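Local coordinates for protein AlyQ (Persicobacter sp. CCB-QB2, PDB 7D2A) that binds uronic acid sugars derived from alginate through a family 32 carbohydrate-binding module that also holds a calcium ion, at residues T34-N39 with N124-V129; G71-L76 with T114-S119; A52-Q57 with A105-Y110; V12-S17 with I45-G50; M7-V12 with V129-A134. All blocks are in the same frame, centred on the assembly; numbering follows the deposited sequence. Where two conformers were deposited one is given.

Contact 1: T34-N39 with N124-V129. With CA (calcium ion), chain C; MAW (4-deoxy-alpha-L-erythro-hex-4-enopyranuronic acid), chain B.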
# COMPACT_ATOMS: atom_id res chain seq x y z
N THR A 34 -5.69 -2.52 -13.08
CA THR A 34 -4.95 -1.24 -13.14
C THR A 34 -4.06 -1.15 -11.92
O THR A 34 -4.48 -1.62 -10.83
CB THR A 34 -5.90 -0.06 -13.19
OG1 THR A 34 -6.57 -0.03 -11.94
CG2 THR A 34 -6.84 -0.13 -14.38
N ARG A 35 -2.87 -0.58 -12.08
CA ARG A 35 -1.84 -0.63 -11.03
C ARG A 35 -1.14 0.72 -10.91
O ARG A 35 -1.14 1.54 -11.85
CB ARG A 35 -0.77 -1.68 -11.32
CG ARG A 35 0.10 -1.38 -12.52
CD ARG A 35 0.99 -2.54 -12.88
NE ARG A 35 1.88 -2.24 -13.99
CZ ARG A 35 1.63 -2.53 -15.27
NH1 ARG A 35 0.49 -3.11 -15.64
NH2 ARG A 35 2.55 -2.26 -16.19
N TRP A 36 -0.49 0.90 -9.76
CA TRP A 36 0.63 1.85 -9.64
C TRP A 36 1.92 1.06 -9.78
O TRP A 36 2.03 -0.05 -9.19
CB TRP A 36 0.60 2.47 -8.23
CG TRP A 36 1.88 3.15 -7.85
CD1 TRP A 36 2.41 4.27 -8.38
CD2 TRP A 36 2.80 2.72 -6.84
NE1 TRP A 36 3.59 4.60 -7.79
CE2 TRP A 36 3.86 3.66 -6.83
CE3 TRP A 36 2.84 1.65 -5.94
CZ2 TRP A 36 4.93 3.58 -5.92
CZ3 TRP A 36 3.92 1.53 -5.10
CH2 TRP A 36 4.94 2.51 -5.06
N SER A 37 2.88 1.57 -10.55
CA SER A 37 4.21 0.95 -10.68
C SER A 37 5.27 2.02 -10.45
O SER A 37 5.21 3.07 -11.10
CB SER A 37 4.41 0.27 -12.00
OG SER A 37 3.52 -0.83 -12.19
N ALA A 38 6.29 1.65 -9.71
CA ALA A 38 7.52 2.46 -9.56
C ALA A 38 8.67 1.50 -9.38
O ALA A 38 8.60 0.57 -8.56
CB ALA A 38 7.38 3.44 -8.40
N ASN A 39 9.77 1.81 -10.04
CA ASN A 39 10.91 0.88 -10.10
C ASN A 39 11.92 1.26 -9.02
O ASN A 39 12.26 2.46 -8.90
CB ASN A 39 11.55 0.87 -11.48
CG ASN A 39 12.51 -0.28 -11.65
OD1 ASN A 39 12.45 -1.31 -10.96
ND2 ASN A 39 13.44 -0.09 -12.57
N ASN A 124 7.96 -2.22 -8.03
CA ASN A 124 6.90 -2.23 -7.00
C ASN A 124 5.60 -1.89 -7.72
O ASN A 124 5.44 -0.79 -8.25
CB ASN A 124 7.15 -1.18 -5.92
CG ASN A 124 8.55 -1.29 -5.39
OD1 ASN A 124 8.81 -2.20 -4.61
ND2 ASN A 124 9.44 -0.40 -5.87
N SER A 125 4.70 -2.89 -7.77
CA SER A 125 3.47 -2.73 -8.56
C SER A 125 2.29 -3.25 -7.75
O SER A 125 2.22 -4.45 -7.45
CB SER A 125 3.61 -3.49 -9.90
OG SER A 125 4.64 -2.84 -10.70
N ILE A 126 1.36 -2.36 -7.46
CA ILE A 126 0.21 -2.59 -6.57
C ILE A 126 -1.06 -2.30 -7.36
O ILE A 126 -1.16 -1.20 -7.91
CB ILE A 126 0.32 -1.77 -5.27
CG1 ILE A 126 1.62 -2.13 -4.53
CG2 ILE A 126 -0.92 -1.97 -4.43
CD1 ILE A 126 1.87 -1.28 -3.29
N THR A 127 -2.02 -3.26 -7.37
CA THR A 127 -3.25 -3.02 -8.14
C THR A 127 -4.35 -2.35 -7.32
O THR A 127 -5.12 -1.54 -7.88
CB THR A 127 -3.75 -4.33 -8.75
OG1 THR A 127 -4.04 -5.21 -7.67
CG2 THR A 127 -2.74 -4.96 -9.68
N GLU A 128 -4.44 -2.62 -6.03
CA GLU A 128 -5.52 -2.07 -5.17
C GLU A 128 -4.99 -1.92 -3.76
O GLU A 128 -4.26 -2.87 -3.33
CB GLU A 128 -6.74 -3.00 -5.22
CG GLU A 128 -7.53 -2.91 -6.52
CD GLU A 128 -8.18 -1.55 -6.71
OE1 GLU A 128 -9.08 -1.22 -5.88
OE2 GLU A 128 -7.84 -0.79 -7.67
N VAL A 129 -5.43 -0.90 -3.06
CA VAL A 129 -5.21 -0.77 -1.60
C VAL A 129 -6.51 -0.37 -0.94
O VAL A 129 -7.24 0.49 -1.52
CB VAL A 129 -4.10 0.25 -1.31
CG1 VAL A 129 -3.99 0.55 0.20
CG2 VAL A 129 -2.76 -0.24 -1.79
CA CA C . -6.49 -0.70 -9.61
C1 MAW B . 7.75 -3.39 -15.93
C2 MAW B . 6.67 -2.48 -16.35
O2 MAW B . 5.56 -3.15 -17.02
C3 MAW B . 6.18 -1.78 -15.05
O3 MAW B . 4.94 -1.12 -15.26
C4 MAW B . 6.05 -2.82 -13.93
C5 MAW B . 6.48 -4.06 -14.04
O5 MAW B . 7.17 -4.51 -15.24
C6 MAW B . 6.38 -5.05 -13.01
O6A MAW B . 6.90 -6.19 -13.25
O6B MAW B . 5.84 -4.79 -11.87
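W36, S37 and A38 pair antiparallel with I126, S125 and N124 in the calcium-bearing beta-sandwich of this F5/8 type C (CBM32) domain. The face with W36, A38, N124 and I126 is buried, whereas R35 and T34, at the sugar and calcium ends, remain partly exposed. On the buried face I126 CD1 meets the edge of the indole at W36 CZ3 (3.9 Å), with I45 against the ring. A38 O is gripped twice, by N124 N at 2.9 Å and by N124 ND2 from the opposite face of its carbonyl plane; the N124 amide also has G40 as a partner.

The other face carries S37 and S125, with R35, extended from CG to NE, reaching in from the loop before the strand. S37 OG donates a hydrogen bond to S125 OG (2.7 Å) and accepts one from R35 NE, which leaves S125 OG to donate to O6B of the uronate MAW at 2.6 Å. R35 NH2 reaches MAW O3 at 2.8 Å along a nearly straight bond (175°) in the guanidinium plane. An alanine here would remove both bonds and would probably leave O3 without this donor and the S37 hydroxyl freer to turn. D20, R68 and N121 also bond the sugar. Calcium joins the segments, with N26, D29 and N31 completing its site: T34 O (2.5 Å), T34 OG1, T127 O and E128 OE2 all bind it, OE2 at 2.4 Å.

Contact 2: G71-L76 with T114-S119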
# COMPACT_ATOMS: atom_id res chain seq x y z
N GLY A 71 8.56 -7.37 -1.33
CA GLY A 71 8.89 -6.89 0.01
C GLY A 71 8.40 -5.47 0.23
O GLY A 71 8.34 -4.67 -0.69
N PHE A 72 7.91 -5.20 1.44
CA PHE A 72 7.31 -3.88 1.73
C PHE A 72 7.28 -3.62 3.23
O PHE A 72 7.53 -4.49 4.04
CB PHE A 72 5.88 -3.81 1.16
CG PHE A 72 4.91 -4.66 1.91
CD1 PHE A 72 4.77 -6.01 1.63
CD2 PHE A 72 4.13 -4.11 2.92
CE1 PHE A 72 3.88 -6.81 2.34
CE2 PHE A 72 3.27 -4.91 3.65
CZ PHE A 72 3.17 -6.25 3.39
N SER A 73 7.02 -2.38 3.57
CA SER A 73 6.76 -1.95 4.94
C SER A 73 5.63 -0.94 4.87
O SER A 73 5.44 -0.27 3.82
CB SER A 73 7.98 -1.49 5.64
OG SER A 73 8.47 -0.33 5.06
N ILE A 74 4.90 -0.82 5.96
CA ILE A 74 3.80 0.15 6.11
C ILE A 74 4.19 1.11 7.23
O ILE A 74 4.53 0.62 8.34
CB ILE A 74 2.47 -0.58 6.40
CG1 ILE A 74 2.17 -1.66 5.34
CG2 ILE A 74 1.34 0.42 6.56
CD1 ILE A 74 0.95 -2.49 5.66
N SER A 75 4.04 2.37 6.97
CA SER A 75 4.27 3.42 7.99
C SER A 75 3.08 4.33 8.03
O SER A 75 2.35 4.48 7.03
CB SER A 75 5.57 4.16 7.77
OG SER A 75 5.63 4.85 6.51
N LEU A 76 2.79 4.90 9.17
CA LEU A 76 1.62 5.79 9.24
C LEU A 76 1.84 6.92 10.24
O LEU A 76 2.83 6.97 10.99
CB LEU A 76 0.37 4.97 9.53
CG LEU A 76 0.43 3.98 10.69
CD1 LEU A 76 0.71 4.69 11.99
CD2 LEU A 76 -0.88 3.18 10.78
N THR A 114 5.97 1.32 1.51
CA THR A 114 7.32 1.39 0.92
C THR A 114 7.62 0.02 0.35
O THR A 114 7.45 -0.97 1.04
CB THR A 114 8.38 1.86 1.92
OG1 THR A 114 8.03 3.14 2.44
CG2 THR A 114 9.73 1.91 1.25
N GLY A 115 8.02 -0.03 -0.93
CA GLY A 115 8.35 -1.30 -1.58
C GLY A 115 9.82 -1.51 -1.74
O GLY A 115 10.55 -0.48 -1.95
N PHE A 116 10.22 -2.79 -1.70
CA PHE A 116 11.65 -3.20 -1.76
C PHE A 116 11.89 -4.08 -2.96
O PHE A 116 12.82 -4.90 -2.95
CB PHE A 116 12.08 -3.84 -0.44
CG PHE A 116 11.87 -2.88 0.70
CD1 PHE A 116 12.60 -1.72 0.75
CD2 PHE A 116 10.91 -3.12 1.66
CE1 PHE A 116 12.39 -0.79 1.77
CE2 PHE A 116 10.70 -2.20 2.68
CZ PHE A 116 11.43 -1.03 2.72
N GLY A 117 11.09 -3.94 -4.01
CA GLY A 117 11.14 -4.82 -5.18
C GLY A 117 10.60 -6.19 -4.87
O GLY A 117 10.05 -6.42 -3.76
N ASN A 118 10.79 -7.13 -5.77
CA ASN A 118 10.07 -8.40 -5.70
C ASN A 118 11.01 -9.51 -6.16
O ASN A 118 12.17 -9.22 -6.54
CB ASN A 118 8.80 -8.30 -6.52
CG ASN A 118 9.04 -8.13 -8.02
OD1 ASN A 118 9.40 -9.09 -8.69
ND2 ASN A 118 8.80 -6.95 -8.58
N SER A 119 10.51 -10.72 -6.17
CA SER A 119 11.34 -11.94 -6.36
C SER A 119 11.67 -12.09 -7.85
O SER A 119 12.56 -12.94 -8.15
CB SER A 119 10.60 -13.11 -5.79
OG SER A 119 9.34 -13.23 -6.40
O HOH W 1 6.44 2.73 4.61
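F116 lays its ring along the backbone of G71-S73, with CD2 3.7 Å from F72 N and CE2 3.8 Å from S73 OG, both of which sit at the ring edge. The two strands, 71-76 and 114-118, are antiparallel neighbours in the five-stranded sheet of the beta-sandwich. With CG anti to its own carbonyl carbon (chi1 -58°), F116 swings its ring back beside the partner strand, and S41 touches its side chain as well.

G71 has no side chain, and its backbone lies against F116: CB of the phenylalanine is 3.8 Å from G71 O. That same oxygen accepts from F116 N at 2.8 Å, the donor standing 48° out of the carbonyl plane. At the strand end G71 N donates to G117 O, and G117 N in turn is held by N124 OD1, tying this end of the strand to strand 123-133.

The opposite face of the sheet takes the F72 ring, which turns away from strand 114-118 to meet W62 and Y101; F72 CB alone stays close, 3.2 Å from T114 O. G115 opposite F72 adds no side chain to this face. S73 and T114 form the hydrogen-bonded pair, both bonds 2.9 Å long, and their side chains share the face with F116. Beyond them a water links the T114 and S75 hydroxyls, lying 2.7 Å from T114 OG1 and 3.0 Å from S75 OG.

Contact 3: A52-Q57 with A105-Y110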
# COMPACT_ATOMS: atom_id res chain seq x y z
N ALA A 52 -7.45 12.24 10.78
CA ALA A 52 -6.86 11.14 11.56
C ALA A 52 -7.95 10.14 11.94
O ALA A 52 -8.98 10.54 12.55
CB ALA A 52 -6.20 11.69 12.79
N LYS A 53 -7.72 8.85 11.66
CA LYS A 53 -8.70 7.78 11.93
C LYS A 53 -7.99 6.66 12.68
O LYS A 53 -6.77 6.54 12.54
CB LYS A 53 -9.22 7.16 10.63
CG LYS A 53 -9.71 8.16 9.60
CD LYS A 53 -11.03 8.64 9.96
CE LYS A 53 -11.66 9.47 8.87
NZ LYS A 53 -12.80 10.21 9.44
N THR A 54 -8.75 5.86 13.39
CA THR A 54 -8.21 4.61 14.01
C THR A 54 -8.04 3.55 12.93
O THR A 54 -8.97 3.25 12.25
CB THR A 54 -9.09 4.10 15.13
OG1 THR A 54 -9.20 5.15 16.10
CG2 THR A 54 -8.48 2.87 15.76
N VAL A 55 -6.83 3.08 12.73
CA VAL A 55 -6.50 2.13 11.66
C VAL A 55 -5.84 0.91 12.28
O VAL A 55 -4.93 1.11 13.12
CB VAL A 55 -5.59 2.79 10.62
CG1 VAL A 55 -5.16 1.84 9.56
CG2 VAL A 55 -6.19 4.03 9.96
N ASN A 56 -6.20 -0.28 11.84
CA ASN A 56 -5.49 -1.49 12.28
C ASN A 56 -5.25 -2.50 11.17
O ASN A 56 -4.81 -3.63 11.45
CB ASN A 56 -6.20 -2.13 13.49
CG ASN A 56 -7.59 -2.64 13.14
OD1 ASN A 56 -7.97 -2.61 11.95
ND2 ASN A 56 -8.29 -3.16 14.13
N GLN A 57 -5.55 -2.12 9.93
CA GLN A 57 -5.43 -3.10 8.83
C GLN A 57 -5.32 -2.36 7.50
O GLN A 57 -6.02 -1.38 7.22
CB GLN A 57 -6.63 -4.03 8.80
CG GLN A 57 -6.47 -5.15 7.81
CD GLN A 57 -7.62 -6.12 8.00
OE1 GLN A 57 -7.58 -7.03 8.83
NE2 GLN A 57 -8.69 -5.78 7.35
N ALA A 105 -3.95 -1.41 16.74
CA ALA A 105 -4.71 -0.24 16.28
C ALA A 105 -4.00 1.04 16.68
O ALA A 105 -3.46 1.12 17.83
CB ALA A 105 -6.09 -0.23 16.86
N THR A 106 -3.96 2.02 15.80
CA THR A 106 -3.34 3.32 16.10
C THR A 106 -4.00 4.41 15.25
O THR A 106 -4.78 4.08 14.40
CB THR A 106 -1.83 3.22 15.88
OG1 THR A 106 -1.27 4.42 16.45
CG2 THR A 106 -1.48 3.00 14.42
N THR A 107 -3.65 5.64 15.44
CA THR A 107 -4.34 6.77 14.78
C THR A 107 -3.47 7.17 13.62
O THR A 107 -2.23 7.26 13.78
CB THR A 107 -4.60 7.93 15.75
OG1 THR A 107 -5.51 7.38 16.69
CG2 THR A 107 -5.20 9.12 15.06
N ALA A 108 -4.05 7.50 12.47
CA ALA A 108 -3.27 7.94 11.30
C ALA A 108 -4.20 8.69 10.36
O ALA A 108 -5.35 8.26 10.17
CB ALA A 108 -2.61 6.81 10.54
N ARG A 109 -3.67 9.73 9.76
CA ARG A 109 -4.27 10.35 8.56
C ARG A 109 -3.60 9.75 7.34
O ARG A 109 -4.29 9.58 6.32
CB ARG A 109 -4.14 11.88 8.59
CG ARG A 109 -4.49 12.50 7.25
CD ARG A 109 -4.58 14.00 7.27
NE ARG A 109 -4.85 14.47 5.92
CZ ARG A 109 -5.08 15.73 5.59
NH1 ARG A 109 -5.06 16.69 6.50
NH2 ARG A 109 -5.26 16.04 4.32
N TYR A 110 -2.28 9.49 7.40
CA TYR A 110 -1.49 9.05 6.22
C TYR A 110 -0.99 7.64 6.47
O TYR A 110 -0.47 7.32 7.58
CB TYR A 110 -0.30 9.99 5.97
CG TYR A 110 -0.70 11.39 5.63
CD1 TYR A 110 -1.05 11.76 4.34
CD2 TYR A 110 -0.77 12.37 6.60
CE1 TYR A 110 -1.49 13.03 4.04
CE2 TYR A 110 -1.16 13.66 6.31
CZ TYR A 110 -1.49 14.01 5.02
OH TYR A 110 -1.88 15.28 4.71
O HOH W 2 -8.13 7.73 16.15
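With OG1 anti to the carbonyl carbon (chi1 -57° in T54), which places CG2 anti to the backbone N, T54 and T107 each send the methyl forward along the strand and the hydroxyl back. T107 CG2 thereby packs on A52 CB at 3.6 Å, and T54 CG2 lies 4.1 Å from A105 CB. The two hydroxyls, too far apart to meet directly, are bridged by one water, 2.8 Å from T54 OG1 and 2.7 Å from T107 OG1. A105 CB also touches N56 CB.

The backbones form an antiparallel pairing at the rim of the beta-sandwich. K53 pairs with A108 and V55 with T106, each through two hydrogen bonds. V55 N points almost straight at T106 O (2.8 Å, 176° at the hydrogen), whereas K53 N reaches A108 O from 52° out of its carbonyl plane. On the inner face V55 is buried beside A108, backed by I131 and L49, while L76 of strand 70-77 packs on T106 and A108.

Both segments carry a bulge. A classic bulge at N56 and Q57 faces F132, and another at R109 and Y110 faces G77, where the chain turns a corner at R109. The R109 side chain extends away to D48 of strand 43-49. Strand 52-62 pairs with strands 99-103 and 105-108 as well as with strand 123-133.

Contact 4: V12-S17 with I45-G50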
# COMPACT_ATOMS: atom_id res chain seq x y z
N VAL A 12 -8.87 9.82 0.18
CA VAL A 12 -9.25 11.10 -0.50
C VAL A 12 -8.19 11.53 -1.50
O VAL A 12 -8.50 12.40 -2.35
CB VAL A 12 -9.58 12.21 0.50
CG1 VAL A 12 -10.60 11.71 1.51
CG2 VAL A 12 -8.35 12.78 1.19
N ALA A 13 -6.97 11.03 -1.40
CA ALA A 13 -5.84 11.42 -2.25
C ALA A 13 -4.78 10.33 -2.13
O ALA A 13 -4.66 9.69 -1.05
CB ALA A 13 -5.32 12.77 -1.81
N VAL A 14 -4.03 10.12 -3.20
CA VAL A 14 -2.85 9.23 -3.25
C VAL A 14 -1.73 9.97 -3.96
O VAL A 14 -1.97 10.63 -4.98
CB VAL A 14 -3.15 7.89 -3.97
CG1 VAL A 14 -2.07 6.86 -3.76
CG2 VAL A 14 -4.49 7.31 -3.60
N THR A 15 -0.55 9.91 -3.39
CA THR A 15 0.68 10.41 -4.03
C THR A 15 1.69 9.28 -4.05
O THR A 15 1.54 8.28 -3.31
CB THR A 15 1.23 11.62 -3.29
OG1 THR A 15 1.65 11.20 -1.99
CG2 THR A 15 0.22 12.75 -3.23
N ALA A 16 2.83 9.51 -4.70
CA ALA A 16 3.91 8.52 -4.67
C ALA A 16 5.26 9.18 -4.94
O ALA A 16 5.30 10.22 -5.55
CB ALA A 16 3.67 7.41 -5.66
N SER A 17 6.31 8.50 -4.54
CA SER A 17 7.71 8.90 -4.79
C SER A 17 8.00 9.00 -6.29
O SER A 17 8.88 9.79 -6.65
CB SER A 17 8.66 8.00 -4.09
OG SER A 17 8.52 6.66 -4.48
N ILE A 45 4.29 4.79 -1.82
CA ILE A 45 2.98 5.34 -2.18
C ILE A 45 2.27 5.72 -0.88
O ILE A 45 2.32 4.94 0.10
CB ILE A 45 2.17 4.35 -3.03
CG1 ILE A 45 0.84 4.95 -3.47
CG2 ILE A 45 2.05 2.95 -2.38
CD1 ILE A 45 0.22 4.16 -4.63
N THR A 46 1.67 6.87 -0.84
CA THR A 46 1.10 7.46 0.39
C THR A 46 -0.37 7.73 0.20
O THR A 46 -0.77 8.51 -0.71
CB THR A 46 1.83 8.74 0.83
OG1 THR A 46 3.24 8.47 0.79
CG2 THR A 46 1.39 9.13 2.22
N PHE A 47 -1.20 7.15 1.06
CA PHE A 47 -2.67 7.24 1.05
C PHE A 47 -3.11 8.22 2.12
O PHE A 47 -2.61 8.14 3.25
CB PHE A 47 -3.28 5.87 1.33
CG PHE A 47 -2.78 4.88 0.34
CD1 PHE A 47 -3.36 4.77 -0.92
CD2 PHE A 47 -1.68 4.11 0.62
CE1 PHE A 47 -2.81 3.89 -1.84
CE2 PHE A 47 -1.14 3.23 -0.31
CZ PHE A 47 -1.71 3.15 -1.54
N ASP A 48 -4.00 9.14 1.76
CA ASP A 48 -4.51 10.19 2.66
C ASP A 48 -5.97 9.84 3.00
O ASP A 48 -6.79 9.80 2.07
CB ASP A 48 -4.38 11.53 1.98
CG ASP A 48 -4.78 12.73 2.80
OD1 ASP A 48 -5.21 12.56 3.97
OD2 ASP A 48 -4.58 13.83 2.28
N LEU A 49 -6.28 9.75 4.30
CA LEU A 49 -7.66 9.50 4.75
C LEU A 49 -8.43 10.80 4.91
O LEU A 49 -9.69 10.72 5.19
CB LEU A 49 -7.68 8.70 6.04
CG LEU A 49 -6.97 7.35 5.99
CD1 LEU A 49 -7.12 6.61 7.33
CD2 LEU A 49 -7.45 6.47 4.85
N GLY A 50 -7.73 11.94 4.86
CA GLY A 50 -8.38 13.27 4.92
C GLY A 50 -8.37 13.80 6.35
O GLY A 50 -8.38 15.01 6.53
O HOH W 3 4.03 9.69 -1.53
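V14 pushes its CG1 methyl into the notch between I45 and F47 on the facing strand, 3.5 Å from I45 CG1 and 3.6 Å from F47 CE1. The first of these is tighter than usual van der Waals contact. V14 crosses I45 at a slant but runs side by side with F47, its CG2 lying against the ring at CD1. CG1 of I45, anti to the backbone N (chi1 -177°), reaches the partner strand, where it also touches T15 O. A16, with only a methyl to offer, sits shallowly against I45.

On the other face T15 and T46 lie alongside each other, and a water sits in the fork of their hydroxyls, 2.9 Å from T15 OG1 and 2.7 Å from T46 OG1; R112 also binds the T46 hydroxyl. Further along, the A13 methyl rests on D48 CB. V12 then fits CG2 between the D48 carboxylate and G50 CA, 3.9 Å from D48 CG and 3.8 Å from G50 CA. D48 OD1 accepts from G50 N at 2.7 Å in an Asx turn and also forms a salt bridge with R109. Replacing D48 with an alanine takes away the carboxylate, which is likely to leave R109 without its charged mate, the G50 turn less firmly held and a gap beside V12.

Strand 13-16 is an outermost strand of the five-stranded antiparallel sheet. Strand 43-49 lies between it and strand 110-118, and F47 reaches across the sandwich to V129 and I131 of strand 123-133.

Contact 5: M7-V12 with V129-A134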
# COMPACT_ATOMS: atom_id res chain seq x y z
N MET A 7 -14.83 -1.16 9.48
CA MET A 7 -14.91 0.15 8.79
C MET A 7 -13.94 0.10 7.61
O MET A 7 -12.78 -0.20 7.87
CB MET A 7 -14.47 1.34 9.67
CG MET A 7 -15.32 1.62 10.89
SD MET A 7 -16.79 2.54 10.48
CE MET A 7 -16.06 4.04 9.81
N GLN A 8 -14.30 0.50 6.29
CA GLN A 8 -13.35 0.78 5.21
C GLN A 8 -13.37 2.27 4.98
O GLN A 8 -14.42 2.83 4.64
CB GLN A 8 -13.74 0.09 3.90
CG GLN A 8 -12.72 0.55 2.84
CD GLN A 8 -12.97 0.25 1.39
OE1 GLN A 8 -14.00 -0.35 1.11
NE2 GLN A 8 -12.07 0.68 0.47
N TYR A 9 -12.25 2.93 5.18
CA TYR A 9 -12.15 4.39 5.07
C TYR A 9 -11.98 4.80 3.62
O TYR A 9 -11.23 4.20 2.87
CB TYR A 9 -10.99 4.93 5.87
CG TYR A 9 -11.09 4.71 7.35
CD1 TYR A 9 -12.09 5.29 8.09
CD2 TYR A 9 -10.21 3.87 8.02
CE1 TYR A 9 -12.17 5.12 9.46
CE2 TYR A 9 -10.30 3.65 9.37
CZ TYR A 9 -11.29 4.28 10.12
OH TYR A 9 -11.37 4.10 11.50
N ASP A 10 -12.64 5.89 3.27
CA ASP A 10 -12.32 6.55 2.00
C ASP A 10 -10.85 6.96 1.96
O ASP A 10 -10.30 7.39 3.01
CB ASP A 10 -13.12 7.83 1.79
CG ASP A 10 -14.47 7.63 1.12
OD1 ASP A 10 -14.94 6.50 0.98
OD2 ASP A 10 -15.00 8.71 0.75
N ILE A 11 -10.27 6.86 0.79
CA ILE A 11 -8.91 7.40 0.52
C ILE A 11 -9.09 8.63 -0.38
O ILE A 11 -9.51 8.46 -1.56
CB ILE A 11 -7.97 6.33 -0.07
CG1 ILE A 11 -7.77 5.18 0.93
CG2 ILE A 11 -6.66 7.00 -0.50
CD1 ILE A 11 -7.03 3.97 0.37
N VAL A 12 -8.87 9.82 0.18
CA VAL A 12 -9.25 11.10 -0.50
C VAL A 12 -8.19 11.53 -1.50
O VAL A 12 -8.50 12.40 -2.35
CB VAL A 12 -9.58 12.21 0.50
CG1 VAL A 12 -10.60 11.71 1.51
CG2 VAL A 12 -8.35 12.78 1.19
N VAL A 129 -5.43 -0.90 -3.06
CA VAL A 129 -5.21 -0.77 -1.60
C VAL A 129 -6.51 -0.37 -0.94
O VAL A 129 -7.24 0.49 -1.52
CB VAL A 129 -4.10 0.25 -1.31
CG1 VAL A 129 -3.99 0.55 0.20
CG2 VAL A 129 -2.76 -0.24 -1.79
N ALA A 130 -6.73 -0.87 0.26
CA ALA A 130 -7.88 -0.47 1.09
C ALA A 130 -7.42 -0.41 2.54
O ALA A 130 -6.52 -1.15 2.94
CB ALA A 130 -9.04 -1.37 0.84
N ILE A 131 -8.00 0.45 3.33
CA ILE A 131 -7.49 0.79 4.68
C ILE A 131 -8.70 0.72 5.57
O ILE A 131 -9.74 1.44 5.25
CB ILE A 131 -6.83 2.17 4.70
CG1 ILE A 131 -5.62 2.17 3.75
CG2 ILE A 131 -6.46 2.58 6.11
CD1 ILE A 131 -4.96 3.50 3.57
N PHE A 132 -8.55 0.01 6.72
CA PHE A 132 -9.66 -0.42 7.59
C PHE A 132 -9.40 -0.14 9.06
O PHE A 132 -8.26 -0.13 9.56
CB PHE A 132 -9.87 -1.93 7.43
CG PHE A 132 -10.23 -2.35 6.03
CD1 PHE A 132 -9.23 -2.46 5.09
CD2 PHE A 132 -11.53 -2.60 5.67
CE1 PHE A 132 -9.52 -2.89 3.81
CE2 PHE A 132 -11.83 -2.99 4.36
CZ PHE A 132 -10.82 -3.12 3.45
N HIS A 133 -10.50 -0.03 9.79
CA HIS A 133 -10.58 -0.37 11.23
C HIS A 133 -11.35 -1.67 11.29
O HIS A 133 -12.62 -1.63 11.15
CB HIS A 133 -11.16 0.78 12.02
CG HIS A 133 -11.13 0.55 13.49
ND1 HIS A 133 -11.82 1.37 14.38
CD2 HIS A 133 -10.48 -0.38 14.21
CE1 HIS A 133 -11.58 0.92 15.61
NE2 HIS A 133 -10.75 -0.14 15.54
N ALA A 134 -10.65 -2.79 11.37
CA ALA A 134 -11.20 -4.16 11.29
C ALA A 134 -11.64 -4.64 12.67
O ALA A 134 -11.00 -4.27 13.71
CB ALA A 134 -10.17 -5.06 10.69
O HOH W 4 -9.94 2.07 1.83
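M7 and H133 form a hydrogen-bonded antiparallel pair that fastens the start of the modelled chain to its last strand, at the edge of the larger sheet of the beta-sandwich. M7 N donates to H133 O at 2.8 Å, and H133 N returns a bond to M7 O. Farther on, Y9 N reaches I131 O at 2.9 Å. Past this point the segments part, and a water fills in: it accepts from I131 N and Q8 NE2 and donates to Y9 O (2.7 Å).

Aromatic contacts flank the pairing on both faces. Q8 crosses F132 obliquely, its CG over one face of the ring and its CB 3.7 Å from F132 CE2; the amide and ring planes are 25° apart. F132 also makes a cation-pi contact with K59. On the opposite face Y9 and H133 lie side by side, Y9 OH coming within 3.4 Å of H133 CB. With CG anti to its carbonyl carbon (chi1 -64°), Y9 lays its ring alongside the 131-133 backbone, and its hydroxyl is hydrogen-bonded to T54 O on strand 52-62.

Apolar contact closes the far end. I11 meets I131 at about a right angle, just where the first segment has left the sheet, with I28 touching I11 as well. The end methyls do the touching, I11 CD1 resting 3.8 Å from I131 CD1.

Strand 123-133 connects much of the set: contacts 1 and 5 share V129, their centres about 18 Å apart; the sugar site lies near the start of this strand, the calcium near its middle and the chain termini at its end. Contact 3 adjoins contact 5, with centres about 9 Å apart, and lies about 22 Å from contact 1, across the centre of the chain. Contacts 2 and 4 belong to the facing sheet: contact 2 includes strand 110-118, and strand 43-49 of contact 4 is its neighbour. Contact 4 packs on contact 1, W36 CZ3 lying 3.6 Å from I45 CG2. Contacts 1 and 2, with centres about 12 Å apart, touch through N124.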